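Side-chain contacts in IclR transcriptional regulator (Thermotoga maritima, PDB 1MKM), which probably binds DNA as an IclR-family transcriptional regulator, pairing a winged helix-turn-helix domain with a metal-binding C-terminal domain: residues Leu7-Glu12 with Glu31-Ser36; Val26-Glu31 with Asp58-Pro63. One frame throughout, in Å; residues are numbered along the deposited sequence.

Contact 1 (Leu7-Glu12 with Glu31-Ser36)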
loop_
_atom_site.group_PDB
_atom_site.type_symbol
_atom_site.label_atom_id
_atom_site.label_comp_id
_atom_site.label_asym_id
_atom_site.label_seq_id
_atom_site.Cartn_x
_atom_site.Cartn_y
_atom_site.Cartn_z
ATOM N N LEU B 7 -34.730 15.908 -7.903
ATOM C CA LEU B 7 -33.425 16.531 -7.775
ATOM C C LEU B 7 -32.917 16.292 -6.377
ATOM O O LEU B 7 -31.759 15.931 -6.191
ATOM C CB LEU B 7 -33.530 18.039 -8.007
ATOM C CG LEU B 7 -34.016 18.481 -9.382
ATOM C CD1 LEU B 7 -34.242 19.977 -9.386
ATOM C CD2 LEU B 7 -32.990 18.087 -10.429
ATOM N N LYS B 8 -33.784 16.506 -5.391
ATOM C CA LYS B 8 -33.396 16.283 -4.005
ATOM C C LYS B 8 -32.876 14.865 -3.820
ATOM O O LYS B 8 -31.763 14.663 -3.331
ATOM C CB LYS B 8 -34.574 16.510 -3.061
ATOM C CG LYS B 8 -34.832 17.959 -2.737
ATOM C CD LYS B 8 -35.667 18.082 -1.479
ATOM C CE LYS B 8 -35.994 19.530 -1.188
ATOM N NZ LYS B 8 -36.742 20.163 -2.320
ATOM N N LYS B 9 -33.678 13.885 -4.224
ATOM C CA LYS B 9 -33.296 12.486 -4.083
ATOM C C LYS B 9 -31.918 12.222 -4.682
ATOM O O LYS B 9 -31.088 11.531 -4.086
ATOM C CB LYS B 9 -34.324 11.575 -4.757
ATOM C CG LYS B 9 -33.996 10.098 -4.626
ATOM C CD LYS B 9 -33.923 9.689 -3.166
ATOM C CE LYS B 9 -35.298 9.725 -2.515
ATOM N NZ LYS B 9 -36.230 8.743 -3.143
ATOM N N ALA B 10 -31.691 12.773 -5.868
ATOM C CA ALA B 10 -30.426 12.609 -6.560
ATOM C C ALA B 10 -29.277 13.049 -5.656
ATOM O O ALA B 10 -28.333 12.294 -5.420
ATOM C CB ALA B 10 -30.429 13.430 -7.844
ATOM N N PHE B 11 -29.379 14.271 -5.141
ATOM C CA PHE B 11 -28.348 14.831 -4.276
ATOM C C PHE B 11 -28.238 14.217 -2.889
ATOM O O PHE B 11 -27.296 14.500 -2.158
ATOM C CB PHE B 11 -28.528 16.344 -4.188
ATOM C CG PHE B 11 -28.160 17.046 -5.455
ATOM C CD1 PHE B 11 -26.829 17.129 -5.848
ATOM C CD2 PHE B 11 -29.141 17.564 -6.291
ATOM C CE1 PHE B 11 -26.480 17.711 -7.056
ATOM C CE2 PHE B 11 -28.809 18.146 -7.501
ATOM C CZ PHE B 11 -27.471 18.221 -7.887
ATOM N N GLU B 12 -29.205 13.385 -2.524
ATOM C CA GLU B 12 -29.157 12.708 -1.241
ATOM C C GLU B 12 -28.398 11.408 -1.471
ATOM O O GLU B 12 -27.581 10.994 -0.649
ATOM C CB GLU B 12 -30.568 12.433 -0.721
ATOM C CG GLU B 12 -31.152 13.600 0.064
ATOM C CD GLU B 12 -32.636 13.448 0.352
ATOM O OE1 GLU B 12 -33.051 12.384 0.864
ATOM O OE2 GLU B 12 -33.390 14.406 0.068
ATOM N N GLU B 31 -32.622 -0.151 -1.733
ATOM C CA GLU B 31 -33.097 -0.487 -0.395
ATOM C C GLU B 31 -32.917 0.678 0.576
ATOM O O GLU B 31 -33.638 0.797 1.568
ATOM C CB GLU B 31 -32.349 -1.714 0.134
ATOM C CG GLU B 31 -32.680 -3.015 -0.590
ATOM C CD GLU B 31 -32.013 -4.227 0.042
ATOM O OE1 GLU B 31 -30.767 -4.336 -0.034
ATOM O OE2 GLU B 31 -32.739 -5.068 0.622
ATOM N N LYS B 32 -31.949 1.537 0.278
ATOM C CA LYS B 32 -31.656 2.689 1.117
ATOM C C LYS B 32 -32.675 3.805 0.948
ATOM O O LYS B 32 -33.132 4.389 1.931
ATOM C CB LYS B 32 -30.261 3.226 0.793
ATOM C CG LYS B 32 -29.907 4.553 1.474
ATOM C CD LYS B 32 -29.634 4.397 2.953
ATOM C CE LYS B 32 -29.184 5.713 3.556
ATOM N NZ LYS B 32 -28.717 5.515 4.952
ATOM N N PHE B 33 -33.030 4.099 -0.299
ATOM C CA PHE B 33 -33.980 5.168 -0.577
ATOM C C PHE B 33 -35.311 4.693 -1.141
ATOM O O PHE B 33 -35.794 5.221 -2.144
ATOM C CB PHE B 33 -33.363 6.197 -1.530
ATOM C CG PHE B 33 -32.124 6.859 -0.990
ATOM C CD1 PHE B 33 -30.878 6.266 -1.143
ATOM C CD2 PHE B 33 -32.210 8.064 -0.300
ATOM C CE1 PHE B 33 -29.738 6.858 -0.619
ATOM C CE2 PHE B 33 -31.077 8.664 0.229
ATOM C CZ PHE B 33 -29.836 8.059 0.069
ATOM N N ASN B 34 -35.893 3.700 -0.476
ATOM C CA ASN B 34 -37.180 3.131 -0.855
ATOM C C ASN B 34 -37.496 3.306 -2.344
ATOM O O ASN B 34 -38.196 4.241 -2.734
ATOM C CB ASN B 34 -38.291 3.773 -0.011
ATOM C CG ASN B 34 -39.388 2.790 0.370
ATOM O OD1 ASN B 34 -40.453 3.188 0.850
ATOM N ND2 ASN B 34 -39.128 1.502 0.171
ATOM N N MET B 35 -36.961 2.414 -3.173
ATOM C CA MET B 35 -37.205 2.450 -4.612
ATOM C C MET B 35 -36.704 1.173 -5.294
ATOM O O MET B 35 -35.831 0.472 -4.775
ATOM C CB MET B 35 -36.563 3.697 -5.247
ATOM C CG MET B 35 -35.047 3.841 -5.083
ATOM S SD MET B 35 -34.398 5.450 -5.685
ATOM C CE MET B 35 -34.352 5.125 -7.392
ATOM N N SER B 36 -37.272 0.864 -6.454
ATOM C CA SER B 36 -36.885 -0.333 -7.197
ATOM C C SER B 36 -35.472 -0.220 -7.766
ATOM O O SER B 36 -34.993 0.878 -8.059
ATOM C CB SER B 36 -37.862 -0.578 -8.350
ATOM O OG SER B 36 -37.829 0.508 -9.266
#
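The Phe33 ring overlaps the aliphatic chain of Lys9, which runs past it in the opposite sense on the first turns of helix 6-19. Phe33 opens the turn of the winged helix-turn-helix: it is the residue at which the chain leaves helix 26-32, before helix 37-50 starts. Lys9 sends CG anti to the backbone N (chi1 -179°) and then bends at each of its next three torsions, a folded shape that carries its methylenes across to the aromatic residue. Between the two side chains the closest pair is Lys9 CD and Phe33 CD2, at 3.7 Å. A lysine suits this partly exposed place, since its methylenes can lie against an aromatic group while the ammonium probably keeps access to water. Farther along the ring the next helical turn takes over: Glu12 CB is 3.9 Å from Phe33 CE2, and the glutamate carboxylate has a long, weak ion pair with Lys50 of the second subunit. A broad apolar ring suits position 33 because one side chain meets the methylenes of both residues. Tyr43 of helix 37-50 touches both Lys9 and Met35, joining helix 6-19 and the turn to that helix, and Ser36, at the N-cap, uses OG to accept the Asn39 N-H. Two polar atoms also come near without a hydrogen bond between the segments: Lys9 NZ stands 3.7 Å from Phe33 O, and Glu12 O lies 3.8 Å from Phe33 CZ.

Contact 2 (Val26-Glu31 with Asp58-Pro63)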
loop_
_atom_site.group_PDB
_atom_site.type_symbol
_atom_site.label_atom_id
_atom_site.label_comp_id
_atom_site.label_asym_id
_atom_site.label_seq_id
_atom_site.Cartn_x
_atom_site.Cartn_y
_atom_site.Cartn_z
ATOM N N VAL B 26 -26.104 -1.124 -6.626
ATOM C CA VAL B 26 -27.371 -0.550 -7.059
ATOM C C VAL B 26 -28.441 -1.045 -6.097
ATOM O O VAL B 26 -29.313 -0.289 -5.666
ATOM C CB VAL B 26 -27.756 -1.005 -8.488
ATOM C CG1 VAL B 26 -26.663 -0.641 -9.466
ATOM C CG2 VAL B 26 -27.996 -2.502 -8.516
ATOM N N SER B 27 -28.354 -2.329 -5.771
ATOM C CA SER B 27 -29.291 -2.984 -4.871
ATOM C C SER B 27 -29.390 -2.271 -3.532
ATOM O O SER B 27 -30.487 -2.026 -3.032
ATOM C CB SER B 27 -28.856 -4.436 -4.651
ATOM O OG SER B 27 -29.465 -4.997 -3.501
ATOM N N GLU B 28 -28.238 -1.928 -2.964
ATOM C CA GLU B 28 -28.173 -1.266 -1.666
ATOM C C GLU B 28 -28.763 0.142 -1.644
ATOM O O GLU B 28 -29.451 0.515 -0.692
ATOM C CB GLU B 28 -26.722 -1.253 -1.189
ATOM C CG GLU B 28 -26.162 -2.654 -0.973
ATOM C CD GLU B 28 -24.666 -2.665 -0.730
ATOM O OE1 GLU B 28 -24.124 -3.748 -0.410
ATOM O OE2 GLU B 28 -24.032 -1.594 -0.865
ATOM N N ILE B 29 -28.500 0.923 -2.688
ATOM C CA ILE B 29 -29.044 2.271 -2.756
ATOM C C ILE B 29 -30.563 2.200 -2.819
ATOM O O ILE B 29 -31.256 2.936 -2.112
ATOM C CB ILE B 29 -28.513 3.035 -3.980
ATOM C CG1 ILE B 29 -27.095 3.527 -3.681
ATOM C CG2 ILE B 29 -29.452 4.191 -4.333
ATOM C CD1 ILE B 29 -26.552 4.522 -4.681
ATOM N N ALA B 30 -31.075 1.309 -3.665
ATOM C CA ALA B 30 -32.518 1.131 -3.800
ATOM C C ALA B 30 -33.118 0.880 -2.408
ATOM O O ALA B 30 -33.998 1.615 -1.952
ATOM C CB ALA B 30 -32.819 -0.046 -4.742
ATOM N N GLU B 31 -32.622 -0.151 -1.733
ATOM C CA GLU B 31 -33.097 -0.487 -0.395
ATOM C C GLU B 31 -32.917 0.678 0.576
ATOM O O GLU B 31 -33.638 0.797 1.568
ATOM C CB GLU B 31 -32.349 -1.714 0.134
ATOM C CG GLU B 31 -32.680 -3.015 -0.590
ATOM C CD GLU B 31 -32.013 -4.227 0.042
ATOM O OE1 GLU B 31 -30.767 -4.336 -0.034
ATOM O OE2 GLU B 31 -32.739 -5.068 0.622
ATOM N N ASP B 58 -16.988 -5.292 -10.279
ATOM C CA ASP B 58 -17.984 -6.034 -9.514
ATOM C C ASP B 58 -19.326 -5.307 -9.452
ATOM O O ASP B 58 -20.188 -5.652 -8.644
ATOM C CB ASP B 58 -17.468 -6.293 -8.099
ATOM C CG ASP B 58 -16.695 -5.120 -7.542
ATOM O OD1 ASP B 58 -15.587 -4.843 -8.055
ATOM O OD2 ASP B 58 -17.195 -4.476 -6.596
ATOM N N LYS B 59 -19.489 -4.306 -10.311
ATOM C CA LYS B 59 -20.712 -3.512 -10.372
ATOM C C LYS B 59 -21.077 -2.697 -9.117
ATOM O O LYS B 59 -22.170 -2.125 -9.034
ATOM C CB LYS B 59 -21.888 -4.398 -10.790
ATOM C CG LYS B 59 -21.888 -4.723 -12.283
ATOM C CD LYS B 59 -23.206 -5.342 -12.729
ATOM C CE LYS B 59 -23.274 -5.464 -14.244
ATOM N NZ LYS B 59 -24.560 -6.051 -14.713
ATOM N N ARG B 60 -20.159 -2.645 -8.150
ATOM C CA ARG B 60 -20.358 -1.868 -6.927
ATOM C C ARG B 60 -19.880 -0.455 -7.269
ATOM O O ARG B 60 -19.051 -0.280 -8.166
ATOM C CB ARG B 60 -19.525 -2.437 -5.780
ATOM C CG ARG B 60 -19.761 -3.911 -5.523
ATOM C CD ARG B 60 -20.984 -4.144 -4.679
ATOM N NE ARG B 60 -20.770 -3.666 -3.322
ATOM C CZ ARG B 60 -21.621 -3.867 -2.325
ATOM N NH1 ARG B 60 -22.744 -4.543 -2.540
ATOM N NH2 ARG B 60 -21.350 -3.393 -1.115
ATOM N N TYR B 61 -20.385 0.541 -6.543
ATOM C CA TYR B 61 -20.061 1.939 -6.812
ATOM C C TYR B 61 -19.121 2.683 -5.853
ATOM O O TYR B 61 -19.192 2.545 -4.636
ATOM C CB TYR B 61 -21.351 2.748 -6.923
ATOM C CG TYR B 61 -22.218 2.415 -8.120
ATOM C CD1 TYR B 61 -23.178 1.401 -8.057
ATOM C CD2 TYR B 61 -22.103 3.142 -9.301
ATOM C CE1 TYR B 61 -24.008 1.129 -9.151
ATOM C CE2 TYR B 61 -22.924 2.880 -10.396
ATOM C CZ TYR B 61 -23.873 1.879 -10.312
ATOM O OH TYR B 61 -24.699 1.659 -11.381
ATOM N N VAL B 62 -18.281 3.521 -6.444
ATOM C CA VAL B 62 -17.319 4.316 -5.709
ATOM C C VAL B 62 -17.352 5.731 -6.274
ATOM O O VAL B 62 -17.674 5.933 -7.446
ATOM C CB VAL B 62 -15.910 3.675 -5.851
ATOM C CG1 VAL B 62 -14.881 4.705 -6.202
ATOM C CG2 VAL B 62 -15.546 2.952 -4.566
ATOM N N PRO B 63 -17.045 6.736 -5.445
ATOM C CA PRO B 63 -17.067 8.110 -5.957
ATOM C C PRO B 63 -16.118 8.362 -7.125
ATOM O O PRO B 63 -15.007 7.835 -7.172
ATOM C CB PRO B 63 -16.731 8.958 -4.720
ATOM C CG PRO B 63 -16.006 8.009 -3.823
ATOM C CD PRO B 63 -16.746 6.713 -4.005
#
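Glu28 and Arg60 meet at about a right angle, with the carboxylate and guanidinium planes 88° apart, so this salt bridge is not the flat, two-oxygen fork often drawn for such a pair. A single oxygen takes both bonds: Arg60 NH1 reaches Glu28 OE1 at 2.7 Å, and Arg60 NH2 adds a weak bond to Glu28 OE1 at 2.9 Å. NH1 comes from well above the carboxylate plane, 66° out of it, whereas OE1 sits at the edge of the guanidinium, close to its plane. The glutamate arrives on an extended chain; the arginine curls back through bends at chi2 (-82°) and again at chi3, which bring its guanidinium up to the helix. Arginine suits this place because its long chain can fold and still present N-H groups along one edge. The contact joins the wing of the winged helix-turn-helix to the first helix of the helix-turn-helix: strand 61-63, antiparallel to strand 53-55, lies beside the start of helix 26-32, and Tyr61 also shares a backbone hydrogen bond with Val24. With an alanine in place of Glu28, the guanidinium would probably lose its close carboxylate mate and be less firmly held. Deeper in, Val26 and Tyr61 are both buried. The branched valine offers a methyl, CG1, that lies in the ring plane at its edge, 3.2 Å from Tyr61 CE1, a tight fit, and the tyrosine is long enough to reach the helix start from the strand. Helix 37-50 covers the same pair, with Tyr41 against Val26 and Met44 against Tyr61.

Contacts 1 and 2 lie on one helix, 26-32, and share Glu31, although the touching residues differ: the start of the helix faces the wing in contact 2, and the turn after it faces helix 6-19 in contact 1. Their centres are 12 Å apart, and their segments alternate along the chain. They also meet directly, Met35 O lying 3.1 Å from Ala30 CB. Contact 1 is mainly van der Waals, between methylenes and a ring at the surface, whereas contact 2 combines a salt bridge with a buried pair. Their centres lie about 29 and 31 Å from the centre of the chain, in the probable DNA-binding domain and away from the zinc-binding residues Asp189 and Cys199.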